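Local coordinates for protein D-glycero-alpha-D-manno-heptose 7-phosphate kinase (Campylobacter jejuni subsp. jejuni, PDB 4N3O) that phosphorylates D-glycero-alpha-D-manno-heptose 7-phosphate at C-1 with ATP, a step toward the GDP-heptose used for capsule polysaccharide, at residues L36-S41 with F330-E335; S196-R201 with F305-P310; L204-I209 with Q324-D329; N288-G293 with Y314-A319. One frame throughout, in Å; residues are numbered along the deposited sequence.

Overall arrangement
All four contacts lie in one GHMP-family kinase chain, and contacts 2 to 4 share a four-stranded antiparallel sheet ordered 290-296, 303-308, 202-206, 326-327. Contact 3 pairs the last two of these strands. Contact 2 sets the end of helix 192-200 beside strand 303-308, and contact 4 packs helix 313-320 against the start of strand 290-296. Contacts 2 and 4 are about 10 Å apart between centres. Contact 1 joins strand 31-40 of the large mixed sheet to the loop after strand 326-327, with its centre about 14 Å from that of contact 2. Along the chain it encloses the other three. It thus ties the C-terminal part of the chain back to the large mixed sheet.

Contact 1. Residues L36-S41 with F330-E335; sequences LNATIS and FSFTKE
S41 and S331 grip each other by two bonds. The backbone N of S331 donates to S41 OG at 2.8 Å, and S41 N donates to S331 O at 2.9 Å, nearly along the C=O axis. The S41 hydroxyl is in place for this because OG sits between its own backbone N and carbonyl carbon (chi1 63°). Further on, T333 N donates to T39 O at 3.0 Å from above the carbonyl plane, 49° out of it. The hydroxyls T39 OG1 and T333 OG1 meet at 2.8 Å, their side chains crossing at about a right angle. Water 1 donates to both T39 O and T333 O. T39 OG1 is also hydrogen-bonded to G171 N.

The packing lies around I40, whose backbone forms a single bridge with F332. I40 CG2 is 3.6 Å from F330 CD2 and 3.7 Å from F332 CD1, so one methyl touches both rings. A38 CB adds a contact to F332 CD1. F330 CE2 lies over one face of F332, offset toward the rim. L198 of helix 192-200 and F172 also pack on F332. T39 and I40 lie near R14 and L116, the likely transition-state stabiliser and an ATP-site residue by similarity, so the contact borders the probable active site.

Four hydrogen bonds, three of them from backbone N-H groups, and a bridging water thus pin the loop to the strand end without regular sheet pairing, while I40 CG2 packs on the two phenylalanine rings.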
loop_
_atom_site.group_PDB
_atom_site.type_symbol
_atom_site.label_atom_id
_atom_site.label_comp_id
_atom_site.label_asym_id
_atom_site.label_seq_id
_atom_site.Cartn_x
_atom_site.Cartn_y
_atom_site.Cartn_z
ATOM N N LEU A 36 4.583 10.244 18.085
ATOM C CA LEU A 36 4.611 8.883 17.596
ATOM C C LEU A 36 4.153 8.969 16.179
ATOM O O LEU A 36 2.994 9.312 15.937
ATOM C CB LEU A 36 3.653 7.984 18.366
ATOM C CG LEU A 36 3.419 6.596 17.752
ATOM C CD1 LEU A 36 4.705 5.796 17.725
ATOM C CD2 LEU A 36 2.343 5.822 18.482
ATOM N N ASN A 37 5.053 8.699 15.232
ATOM C CA ASN A 37 4.660 8.709 13.835
ATOM C C ASN A 37 5.021 7.390 13.178
ATOM O O ASN A 37 5.703 6.536 13.773
ATOM C CB ASN A 37 5.221 9.908 13.102
ATOM C CG ASN A 37 6.703 9.987 13.201
ATOM O OD1 ASN A 37 7.391 8.961 13.200
ATOM N ND2 ASN A 37 7.224 11.207 13.284
ATOM N N ALA A 38 4.527 7.212 11.963
ATOM C CA ALA A 38 4.714 5.962 11.265
ATOM C C ALA A 38 4.623 6.206 9.787
ATOM O O ALA A 38 3.730 6.905 9.340
ATOM C CB ALA A 38 3.637 4.977 11.699
ATOM N N THR A 39 5.550 5.640 9.029
ATOM C CA THR A 39 5.521 5.826 7.584
ATOM C C THR A 39 4.418 5.037 6.967
ATOM O O THR A 39 4.030 3.977 7.485
ATOM C CB THR A 39 6.855 5.450 6.929
ATOM O OG1 THR A 39 7.265 4.154 7.367
ATOM C CG2 THR A 39 7.927 6.455 7.306
ATOM N N ILE A 40 3.895 5.551 5.856
ATOM C CA ILE A 40 2.818 4.887 5.133
ATOM C C ILE A 40 3.121 4.733 3.659
ATOM O O ILE A 40 4.030 5.363 3.141
ATOM C CB ILE A 40 1.488 5.595 5.334
ATOM C CG1 ILE A 40 1.586 7.070 4.934
ATOM C CG2 ILE A 40 1.070 5.476 6.783
ATOM C CD1 ILE A 40 0.251 7.788 5.014
ATOM N N SER A 41 2.306 3.918 2.991
ATOM C CA SER A 41 2.493 3.547 1.583
ATOM C C SER A 41 2.085 4.609 0.556
ATOM O O SER A 41 1.478 4.286 -0.450
ATOM C CB SER A 41 1.722 2.231 1.298
ATOM O OG SER A 41 0.317 2.419 1.498
ATOM N N PHE A 330 -4.067 2.662 2.415
ATOM C CA PHE A 330 -2.657 2.683 2.683
ATOM C C PHE A 330 -2.292 1.569 3.639
ATOM O O PHE A 330 -3.149 1.019 4.288
ATOM C CB PHE A 330 -2.277 4.018 3.347
ATOM C CG PHE A 330 -2.757 4.139 4.750
ATOM C CD1 PHE A 330 -4.030 4.575 5.019
ATOM C CD2 PHE A 330 -1.920 3.803 5.818
ATOM C CE1 PHE A 330 -4.479 4.692 6.328
ATOM C CE2 PHE A 330 -2.364 3.897 7.131
ATOM C CZ PHE A 330 -3.649 4.347 7.386
ATOM N N SER A 331 -0.999 1.286 3.744
ATOM C CA SER A 331 -0.463 0.340 4.718
ATOM C C SER A 331 0.619 1.103 5.470
ATOM O O SER A 331 1.119 2.112 4.974
ATOM C CB SER A 331 0.277 -0.794 4.024
ATOM O OG SER A 331 -0.429 -1.264 2.919
ATOM N N PHE A 332 0.999 0.618 6.642
ATOM C CA PHE A 332 2.157 1.173 7.329
ATOM C C PHE A 332 3.348 0.449 6.728
ATOM O O PHE A 332 3.270 -0.740 6.508
ATOM C CB PHE A 332 2.091 0.930 8.829
ATOM C CG PHE A 332 0.974 1.659 9.483
ATOM C CD1 PHE A 332 0.989 3.055 9.555
ATOM C CD2 PHE A 332 -0.095 0.982 10.032
ATOM C CE1 PHE A 332 -0.044 3.754 10.149
ATOM C CE2 PHE A 332 -1.128 1.682 10.638
ATOM C CZ PHE A 332 -1.104 3.075 10.688
ATOM N N THR A 333 4.425 1.154 6.407
ATOM C CA THR A 333 5.610 0.493 5.840
ATOM C C THR A 333 6.707 0.351 6.863
ATOM O O THR A 333 6.775 1.121 7.822
ATOM C CB THR A 333 6.228 1.272 4.678
ATOM O OG1 THR A 333 6.681 2.553 5.149
ATOM C CG2 THR A 333 5.233 1.430 3.553
ATOM N N LYS A 334 7.586 -0.615 6.603
ATOM C CA LYS A 334 8.714 -0.962 7.463
ATOM C C LYS A 334 9.947 -0.155 7.133
ATOM O O LYS A 334 10.738 0.159 8.008
ATOM C CB LYS A 334 9.083 -2.443 7.239
ATOM C CG LYS A 334 7.985 -3.440 7.583
ATOM C CD LYS A 334 8.039 -3.911 9.022
ATOM C CE LYS A 334 9.186 -4.888 9.220
ATOM N NZ LYS A 334 9.223 -5.431 10.601
ATOM N N GLU A 335 10.125 0.137 5.853
ATOM C CA GLU A 335 11.290 0.861 5.387
ATOM C C GLU A 335 11.102 2.350 5.243
ATOM O O GLU A 335 9.994 2.852 5.075
ATOM C CB GLU A 335 11.726 0.343 3.995
ATOM C CG GLU A 335 12.733 -0.797 3.982
ATOM C CD GLU A 335 13.292 -1.061 2.577
ATOM O OE1 GLU A 335 12.504 -1.400 1.662
ATOM O OE2 GLU A 335 14.528 -0.950 2.390
HETATM O O HOH W 1 5.122 2.385 9.489
#

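Contact 2. Residues S196-R201 with F305-P310; sequences SELEAR and FFFVDP
R201 is the first residue beyond helix 192-200, and its backbone meets V308 at the end of strand 303-308. This is where the helix passes into strand 202-206, the neighbour of 303-308 in the four-stranded antiparallel sheet of the C-terminal part of this GHMP kinase. V308 N donates to R201 O at 2.8 Å, with the donor tilted 33° from the carbonyl plane. The same oxygen takes a CA-H...O contact from F307 CA at 3.2 Å. A second such contact runs the other way, from R201 CA to V308 O. The two backbones thus meet just after the helix ends.

Side chains add to this join. From the last turn of the helix, L198 CD2 comes obliquely to CZ of the F307 ring, 3.7 Å away. L259 and W263 also pack on F307. V308 CG1 lies against R201 O at 3.6 Å. Beyond the strand, P310 CG rests on A200 O at 3.6 Å, and its CG also faces A200 CB more loosely.

The R201 chain bends at chi2 (-93°). It crosses P310 at a slant, with R201 CD 4.1 Å from P310 CD, and its NE turns back to E197 within the helix. The E197 carboxylate has further partners across the dimer interface: its OE1 makes a salt bridge with R8 and a hydrogen bond with W340, both of the second subunit. The return bond of the arginine is the salt bridge from R201 NE to E197 OE2, at 3.0 Å.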
loop_
_atom_site.group_PDB
_atom_site.type_symbol
_atom_site.label_atom_id
_atom_site.label_comp_id
_atom_site.label_asym_id
_atom_site.label_seq_id
_atom_site.Cartn_x
_atom_site.Cartn_y
_atom_site.Cartn_z
ATOM N N SER A 196 -1.067 -4.341 11.068
ATOM C CA SER A 196 -2.199 -4.841 10.308
ATOM C C SER A 196 -3.497 -4.527 10.989
ATOM O O SER A 196 -4.487 -4.202 10.324
ATOM C CB SER A 196 -2.093 -6.351 10.115
ATOM O OG SER A 196 -0.947 -6.670 9.356
ATOM N N GLU A 197 -3.497 -4.617 12.319
ATOM C CA GLU A 197 -4.703 -4.363 13.101
ATOM C C GLU A 197 -4.999 -2.873 13.058
ATOM O O GLU A 197 -6.153 -2.467 12.906
ATOM C CB GLU A 197 -4.545 -4.848 14.543
ATOM C CG GLU A 197 -5.773 -4.597 15.401
ATOM C CD GLU A 197 -6.988 -5.394 14.950
ATOM O OE1 GLU A 197 -6.822 -6.400 14.225
ATOM O OE2 GLU A 197 -8.113 -5.037 15.339
ATOM N N LEU A 198 -3.960 -2.049 13.198
ATOM C CA LEU A 198 -4.165 -0.596 13.083
ATOM C C LEU A 198 -4.755 -0.230 11.716
ATOM O O LEU A 198 -5.686 0.582 11.650
ATOM C CB LEU A 198 -2.882 0.171 13.313
ATOM C CG LEU A 198 -2.578 0.542 14.745
ATOM C CD1 LEU A 198 -1.168 1.111 14.807
ATOM C CD2 LEU A 198 -3.606 1.568 15.241
ATOM N N GLU A 199 -4.217 -0.824 10.645
ATOM C CA GLU A 199 -4.743 -0.596 9.275
ATOM C C GLU A 199 -6.204 -1.022 9.181
ATOM O O GLU A 199 -7.008 -0.346 8.549
ATOM C CB GLU A 199 -3.938 -1.365 8.233
ATOM C CG GLU A 199 -2.511 -0.872 8.099
ATOM C CD GLU A 199 -1.527 -1.897 7.512
ATOM O OE1 GLU A 199 -1.941 -2.946 6.963
ATOM O OE2 GLU A 199 -0.303 -1.636 7.599
ATOM N N ALA A 200 -6.549 -2.148 9.810
ATOM C CA ALA A 200 -7.941 -2.652 9.760
ATOM C C ALA A 200 -8.912 -1.696 10.452
ATOM O O ALA A 200 -10.084 -1.618 10.073
ATOM C CB ALA A 200 -8.030 -4.033 10.385
ATOM N N ARG A 201 -8.400 -0.956 11.442
ATOM C CA ARG A 201 -9.186 -0.001 12.222
ATOM C C ARG A 201 -9.144 1.411 11.681
ATOM O O ARG A 201 -9.671 2.301 12.313
ATOM C CB ARG A 201 -8.568 0.174 13.609
ATOM C CG ARG A 201 -8.270 -1.050 14.435
ATOM C CD ARG A 201 -9.376 -1.423 15.354
ATOM N NE ARG A 201 -8.874 -2.320 16.378
ATOM C CZ ARG A 201 -9.628 -2.840 17.335
ATOM N NH1 ARG A 201 -9.091 -3.662 18.226
ATOM N NH2 ARG A 201 -10.926 -2.553 17.386
ATOM N N PHE A 305 -8.410 11.455 9.709
ATOM C CA PHE A 305 -7.934 10.120 9.949
ATOM C C PHE A 305 -8.873 9.562 10.994
ATOM O O PHE A 305 -9.064 10.175 12.036
ATOM C CB PHE A 305 -6.494 10.230 10.435
ATOM C CG PHE A 305 -5.896 8.959 10.876
ATOM C CD1 PHE A 305 -5.806 7.884 10.008
ATOM C CD2 PHE A 305 -5.326 8.856 12.125
ATOM C CE1 PHE A 305 -5.214 6.700 10.407
ATOM C CE2 PHE A 305 -4.731 7.673 12.535
ATOM C CZ PHE A 305 -4.676 6.594 11.677
ATOM N N PHE A 306 -9.512 8.437 10.695
ATOM C CA PHE A 306 -10.481 7.848 11.634
ATOM C C PHE A 306 -10.120 6.465 12.144
ATOM O O PHE A 306 -9.379 5.716 11.511
ATOM C CB PHE A 306 -11.863 7.687 10.976
ATOM C CG PHE A 306 -12.456 8.954 10.437
ATOM C CD1 PHE A 306 -13.044 9.869 11.279
ATOM C CD2 PHE A 306 -12.493 9.188 9.074
ATOM C CE1 PHE A 306 -13.620 11.020 10.784
ATOM C CE2 PHE A 306 -13.071 10.344 8.568
ATOM C CZ PHE A 306 -13.636 11.262 9.427
ATOM N N PHE A 307 -10.666 6.166 13.312
ATOM C CA PHE A 307 -10.604 4.852 13.940
ATOM C C PHE A 307 -12.024 4.308 13.826
ATOM O O PHE A 307 -12.986 4.977 14.200
ATOM C CB PHE A 307 -10.178 4.920 15.392
ATOM C CG PHE A 307 -8.728 4.696 15.598
ATOM C CD1 PHE A 307 -7.800 5.581 15.090
ATOM C CD2 PHE A 307 -8.285 3.602 16.330
ATOM C CE1 PHE A 307 -6.445 5.373 15.281
ATOM C CE2 PHE A 307 -6.940 3.387 16.529
ATOM C CZ PHE A 307 -6.017 4.276 16.002
ATOM N N VAL A 308 -12.138 3.105 13.285
ATOM C CA VAL A 308 -13.427 2.479 13.054
ATOM C C VAL A 308 -13.390 0.994 13.357
ATOM O O VAL A 308 -12.349 0.349 13.318
ATOM C CB VAL A 308 -13.834 2.622 11.574
ATOM C CG1 VAL A 308 -12.881 1.846 10.674
ATOM C CG2 VAL A 308 -15.262 2.152 11.352
ATOM N N ASP A 309 -14.543 0.459 13.682
ATOM C CA ASP A 309 -14.650 -0.952 13.894
ATOM C C ASP A 309 -14.450 -1.596 12.508
ATOM O O ASP A 309 -15.102 -1.200 11.531
ATOM C CB ASP A 309 -16.028 -1.263 14.434
ATOM C CG ASP A 309 -16.280 -2.725 14.568
ATOM O OD1 ASP A 309 -15.339 -3.491 14.866
ATOM O OD2 ASP A 309 -17.450 -3.102 14.398
ATOM N N PRO A 310 -13.542 -2.565 12.409
ATOM C CA PRO A 310 -13.318 -3.206 11.120
ATOM C C PRO A 310 -14.578 -3.770 10.468
ATOM O O PRO A 310 -14.719 -3.697 9.261
ATOM C CB PRO A 310 -12.338 -4.312 11.460
ATOM C CG PRO A 310 -11.562 -3.742 12.618
ATOM C CD PRO A 310 -12.598 -3.035 13.434
#

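Contact 3. Residues L204-I209 with Q324-D329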
loop_
_atom_site.group_PDB
_atom_site.type_symbol
_atom_site.label_atom_id
_atom_site.label_comp_id
_atom_site.label_asym_id
_atom_site.label_seq_id
_atom_site.Cartn_x
_atom_site.Cartn_y
_atom_site.Cartn_z
ATOM N N LEU A 204 -8.404 6.805 6.029
ATOM C CA LEU A 204 -7.758 8.086 5.735
ATOM C C LEU A 204 -8.584 8.758 4.638
ATOM O O LEU A 204 -8.768 8.184 3.569
ATOM C CB LEU A 204 -6.336 7.827 5.235
ATOM C CG LEU A 204 -5.523 9.060 4.842
ATOM C CD1 LEU A 204 -5.423 10.019 6.013
ATOM C CD2 LEU A 204 -4.132 8.674 4.350
ATOM N N TYR A 205 -9.078 9.962 4.901
ATOM C CA TYR A 205 -9.926 10.677 3.955
ATOM C C TYR A 205 -9.444 12.087 3.666
ATOM O O TYR A 205 -9.298 12.884 4.574
ATOM C CB TYR A 205 -11.332 10.754 4.545
ATOM C CG TYR A 205 -12.344 11.555 3.748
ATOM C CD1 TYR A 205 -12.865 11.063 2.554
ATOM C CD2 TYR A 205 -12.824 12.784 4.219
ATOM C CE1 TYR A 205 -13.803 11.776 1.833
ATOM C CE2 TYR A 205 -13.766 13.507 3.507
ATOM C CZ TYR A 205 -14.250 12.998 2.315
ATOM O OH TYR A 205 -15.178 13.701 1.587
ATOM N N PHE A 206 -9.196 12.378 2.392
ATOM C CA PHE A 206 -8.837 13.718 1.958
ATOM C C PHE A 206 -10.140 14.415 1.647
ATOM O O PHE A 206 -10.943 13.924 0.864
ATOM C CB PHE A 206 -7.909 13.703 0.755
ATOM C CG PHE A 206 -6.487 13.364 1.106
ATOM C CD1 PHE A 206 -5.595 14.366 1.464
ATOM C CD2 PHE A 206 -6.039 12.052 1.086
ATOM C CE1 PHE A 206 -4.281 14.062 1.795
ATOM C CE2 PHE A 206 -4.732 11.746 1.404
ATOM C CZ PHE A 206 -3.853 12.750 1.762
ATOM N N THR A 207 -10.318 15.581 2.247
ATOM C CA THR A 207 -11.576 16.320 2.188
ATOM C C THR A 207 -11.937 17.120 0.944
ATOM O O THR A 207 -13.108 17.120 0.543
ATOM C CB THR A 207 -11.602 17.338 3.331
ATOM O OG1 THR A 207 -10.555 18.290 3.127
ATOM C CG2 THR A 207 -11.409 16.643 4.680
ATOM N N ASN A 208 -10.952 17.803 0.356
ATOM C CA ASN A 208 -11.168 18.692 -0.791
ATOM C C ASN A 208 -12.140 19.797 -0.400
ATOM O O ASN A 208 -13.013 20.181 -1.167
ATOM C CB ASN A 208 -11.649 17.938 -2.043
ATOM C CG ASN A 208 -10.601 16.975 -2.587
ATOM O OD1 ASN A 208 -9.458 16.940 -2.110
ATOM N ND2 ASN A 208 -10.985 16.186 -3.587
ATOM N N ILE A 209 -11.974 20.287 0.822
ATOM C CA ILE A 209 -12.800 21.356 1.362
ATOM C C ILE A 209 -12.099 22.703 1.200
ATOM O O ILE A 209 -10.875 22.775 1.066
ATOM C CB ILE A 209 -13.087 21.129 2.873
ATOM C CG1 ILE A 209 -14.080 19.984 3.059
ATOM C CG2 ILE A 209 -13.676 22.377 3.529
ATOM C CD1 ILE A 209 -14.346 19.639 4.510
ATOM N N GLN A 324 -17.430 14.954 -1.482
ATOM C CA GLN A 324 -16.508 15.596 -2.418
ATOM C C GLN A 324 -15.049 15.147 -2.289
ATOM O O GLN A 324 -14.257 15.365 -3.198
ATOM C CB GLN A 324 -16.589 17.130 -2.298
ATOM C CG GLN A 324 -16.019 17.711 -1.005
ATOM C CD GLN A 324 -16.064 19.233 -0.970
ATOM O OE1 GLN A 324 -16.031 19.894 -2.011
ATOM N NE2 GLN A 324 -16.118 19.797 0.234
ATOM N N GLY A 325 -14.687 14.542 -1.166
ATOM C CA GLY A 325 -13.308 14.087 -0.983
ATOM C C GLY A 325 -13.063 12.687 -1.525
ATOM O O GLY A 325 -13.749 12.225 -2.427
ATOM N N TYR A 326 -12.042 12.028 -1.006
ATOM C CA TYR A 326 -11.788 10.651 -1.382
ATOM C C TYR A 326 -11.035 9.942 -0.277
ATOM O O TYR A 326 -10.254 10.546 0.458
ATOM C CB TYR A 326 -11.045 10.531 -2.715
ATOM C CG TYR A 326 -9.631 11.026 -2.711
ATOM C CD1 TYR A 326 -8.578 10.169 -2.389
ATOM C CD2 TYR A 326 -9.332 12.342 -3.068
ATOM C CE1 TYR A 326 -7.263 10.610 -2.396
ATOM C CE2 TYR A 326 -8.020 12.798 -3.087
ATOM C CZ TYR A 326 -6.987 11.934 -2.740
ATOM O OH TYR A 326 -5.679 12.390 -2.747
ATOM N N VAL A 327 -11.322 8.657 -0.154
ATOM C CA VAL A 327 -10.679 7.796 0.809
ATOM C C VAL A 327 -9.387 7.285 0.190
ATOM O O VAL A 327 -9.360 6.904 -0.978
ATOM C CB VAL A 327 -11.616 6.620 1.180
ATOM C CG1 VAL A 327 -10.888 5.568 1.994
ATOM C CG2 VAL A 327 -12.843 7.151 1.929
ATOM N N GLN A 328 -8.311 7.291 0.969
ATOM C CA GLN A 328 -7.027 6.829 0.498
ATOM C C GLN A 328 -6.586 5.603 1.277
ATOM O O GLN A 328 -6.276 5.703 2.454
ATOM C CB GLN A 328 -5.989 7.942 0.651
ATOM C CG GLN A 328 -4.581 7.556 0.233
ATOM C CD GLN A 328 -4.476 7.265 -1.258
ATOM O OE1 GLN A 328 -4.667 8.149 -2.087
ATOM N NE2 GLN A 328 -4.159 6.034 -1.598
ATOM N N ASP A 329 -6.589 4.442 0.626
ATOM C CA ASP A 329 -6.113 3.215 1.245
ATOM C C ASP A 329 -4.603 3.356 1.421
ATOM O O ASP A 329 -3.938 4.056 0.657
ATOM C CB ASP A 329 -6.358 1.973 0.353
ATOM C CG ASP A 329 -7.842 1.574 0.235
ATOM O OD1 ASP A 329 -8.719 2.157 0.926
ATOM O OD2 ASP A 329 -8.127 0.639 -0.563
HETATM O O HOH W 2 -7.922 4.612 4.374
#
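Strands 202-206 and 326-327 pair antiparallel at one edge of the four-stranded sheet in the C-terminal part of this GHMP kinase. F206 and Y326 form the hydrogen-bonded pair: F206 N donates to Y326 O, and Y326 N returns a bond to F206 O, both at 2.9 Å. Y205 and V327 form the non-hydrogen-bonded pair beside it. Q328 N continues the pattern to L204 O at 2.8 Å and is almost straight, 173° at the hydrogen. Water 2 then accepts from L204 N and donates to Q328 O.

F206 and Y326 lie on the same face of the sheet, side by side and pointing the same way. Their planes are 24° apart but slid past each other, so the rings barely overlap. Instead F206 CB sits over the face of the Y326 ring, 4.2 Å from its centroid, while the F206 ring carries Y326 OH over one face. The edge of F206 meets Q328 CB. S114 and L116 of the likely ATP site also touch F206, and P111 touches Y326.

On the other face, the Y205 ring swings to the side opposite its own amide N (chi1 176°), which lays it along the backbone of G325 and Y326. Its CD1 meets V327 CG2 at 4.0 Å, and L320 of helix 313-320 packs on both. In the loop after strand 202-206, N208 ND2 makes a weak bond to Q324 O at 3.4 Å. The far end of the tyrosine is held by G325 N, which donates to Y205 OH at 2.9 Å.

Contact 4. Residues N288-G293 with Y314-A319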
loop_
_atom_site.group_PDB
_atom_site.type_symbol
_atom_site.label_atom_id
_atom_site.label_comp_id
_atom_site.label_asym_id
_atom_site.label_seq_id
_atom_site.Cartn_x
_atom_site.Cartn_y
_atom_site.Cartn_z
ATOM N N ASN A 288 -21.543 6.572 10.898
ATOM C CA ASN A 288 -21.310 5.376 10.103
ATOM C C ASN A 288 -20.264 4.411 10.612
ATOM O O ASN A 288 -19.715 3.642 9.831
ATOM C CB ASN A 288 -20.953 5.796 8.681
ATOM C CG ASN A 288 -22.157 6.226 7.886
ATOM O OD1 ASN A 288 -22.948 5.394 7.461
ATOM N ND2 ASN A 288 -22.265 7.516 7.617
ATOM N N GLY A 289 -19.966 4.420 11.897
ATOM C CA GLY A 289 -19.005 3.426 12.374
ATOM C C GLY A 289 -17.727 3.935 12.986
ATOM O O GLY A 289 -17.127 3.243 13.807
ATOM N N ALA A 290 -17.281 5.121 12.598
ATOM C CA ALA A 290 -16.072 5.672 13.212
ATOM C C ALA A 290 -16.385 5.980 14.676
ATOM O O ALA A 290 -17.530 6.305 15.010
ATOM C CB ALA A 290 -15.615 6.934 12.492
ATOM N N TYR A 291 -15.388 5.833 15.543
ATOM C CA TYR A 291 -15.557 6.150 16.967
ATOM C C TYR A 291 -14.525 7.165 17.427
ATOM O O TYR A 291 -14.461 7.508 18.601
ATOM C CB TYR A 291 -15.498 4.889 17.846
ATOM C CG TYR A 291 -14.241 4.050 17.734
ATOM C CD1 TYR A 291 -13.088 4.365 18.462
ATOM C CD2 TYR A 291 -14.219 2.911 16.937
ATOM C CE1 TYR A 291 -11.942 3.584 18.372
ATOM C CE2 TYR A 291 -13.080 2.122 16.840
ATOM C CZ TYR A 291 -11.943 2.457 17.558
ATOM O OH TYR A 291 -10.819 1.655 17.446
ATOM N N SER A 292 -13.739 7.670 16.486
ATOM C CA SER A 292 -12.690 8.626 16.814
ATOM C C SER A 292 -12.007 9.077 15.527
ATOM O O SER A 292 -11.856 8.293 14.594
ATOM C CB SER A 292 -11.657 7.982 17.760
ATOM O OG SER A 292 -10.631 8.885 18.109
ATOM N N GLY A 293 -11.599 10.341 15.486
ATOM C CA GLY A 293 -10.917 10.881 14.325
ATOM C C GLY A 293 -10.243 12.211 14.614
ATOM O O GLY A 293 -10.594 12.886 15.580
ATOM N N TYR A 314 -16.248 -0.902 5.810
ATOM C CA TYR A 314 -16.683 -0.830 4.424
ATOM C C TYR A 314 -17.810 0.184 4.262
ATOM O O TYR A 314 -17.775 1.001 3.336
ATOM C CB TYR A 314 -17.101 -2.179 3.870
ATOM C CG TYR A 314 -17.608 -2.057 2.464
ATOM C CD1 TYR A 314 -16.731 -1.980 1.389
ATOM C CD2 TYR A 314 -18.958 -1.970 2.208
ATOM C CE1 TYR A 314 -17.198 -1.844 0.088
ATOM C CE2 TYR A 314 -19.435 -1.830 0.920
ATOM C CZ TYR A 314 -18.549 -1.772 -0.139
ATOM O OH TYR A 314 -19.048 -1.640 -1.427
ATOM N N ASN A 315 -18.807 0.122 5.154
ATOM C CA ASN A 315 -19.920 1.055 5.091
ATOM C C ASN A 315 -19.453 2.509 5.352
ATOM O O ASN A 315 -19.986 3.425 4.782
ATOM C CB ASN A 315 -21.095 0.621 5.996
ATOM C CG ASN A 315 -21.892 -0.565 5.408
ATOM O OD1 ASN A 315 -22.186 -0.613 4.203
ATOM N ND2 ASN A 315 -22.255 -1.525 6.269
ATOM N N LEU A 316 -18.455 2.703 6.191
ATOM C CA LEU A 316 -17.915 4.046 6.411
ATOM C C LEU A 316 -17.283 4.556 5.113
ATOM O O LEU A 316 -17.559 5.662 4.665
ATOM C CB LEU A 316 -16.895 4.034 7.536
ATOM C CG LEU A 316 -16.082 5.303 7.780
ATOM C CD1 LEU A 316 -16.954 6.541 7.852
ATOM C CD2 LEU A 316 -15.286 5.106 9.066
ATOM N N ILE A 317 -16.454 3.723 4.503
ATOM C CA ILE A 317 -15.812 4.068 3.242
ATOM C C ILE A 317 -16.877 4.397 2.189
ATOM O O ILE A 317 -16.766 5.380 1.462
ATOM C CB ILE A 317 -14.893 2.930 2.780
ATOM C CG1 ILE A 317 -13.684 2.853 3.707
ATOM C CG2 ILE A 317 -14.401 3.162 1.368
ATOM C CD1 ILE A 317 -12.715 1.740 3.383
ATOM N N LYS A 318 -17.934 3.598 2.156
ATOM C CA LYS A 318 -19.009 3.793 1.199
ATOM C C LYS A 318 -19.701 5.162 1.391
ATOM O O LYS A 318 -20.007 5.863 0.417
ATOM C CB LYS A 318 -20.010 2.636 1.318
ATOM C CG LYS A 318 -21.090 2.603 0.251
ATOM C CD LYS A 318 -22.022 1.402 0.409
ATOM C CE LYS A 318 -22.913 1.529 1.638
ATOM N NZ LYS A 318 -23.832 0.372 1.775
ATOM N N ALA A 319 -19.956 5.552 2.632
ATOM C CA ALA A 319 -20.592 6.845 2.854
ATOM C C ALA A 319 -19.617 7.960 2.431
ATOM O O ALA A 319 -19.993 8.871 1.698
ATOM C CB ALA A 319 -21.033 7.005 4.305
#
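N288 lies beside L316 of helix 313-320, their CA atoms 5.2 Å apart, just where helix 276-287 gives way to strand 290-296. The change of direction is a Schellman motif. G289, at positive phi, is its C-prime residue: A290 N bonds back to A285 O, and G289 N to I286 O. This helix end and the next strand pack on helix 313-320 in the C-terminal part of the GHMP kinase fold.

No hydrogen bond crosses between 288-293 and 314-319; the contact is by van der Waals touch. N288 and L316 carry most of it. A chi1 of 172° turns the L316 branch away from its own N, and its two methyls part between the two residues that flank G289. CD2 meets A290 CB at 3.9 Å, and CD1 lies 4.2 Å from N288 CB. Nearer the backbone, L316 CB rests against N288 O at 3.7 Å. V308, V203 and A285 also pack on L316, which places it between the sheet and helix 276-287.

One turn along the helix, A319 points its CB at the amide of N288. The asparagine does not use that amide for a bond across the contact; ND2 donates instead to L284 O in the last turn of its own helix. This helps to set the rotation of the amide while its carbon and nitrogen pack on the alanine methyl. The nearest approach is N288 ND2 to A319 CB, at 3.6 Å.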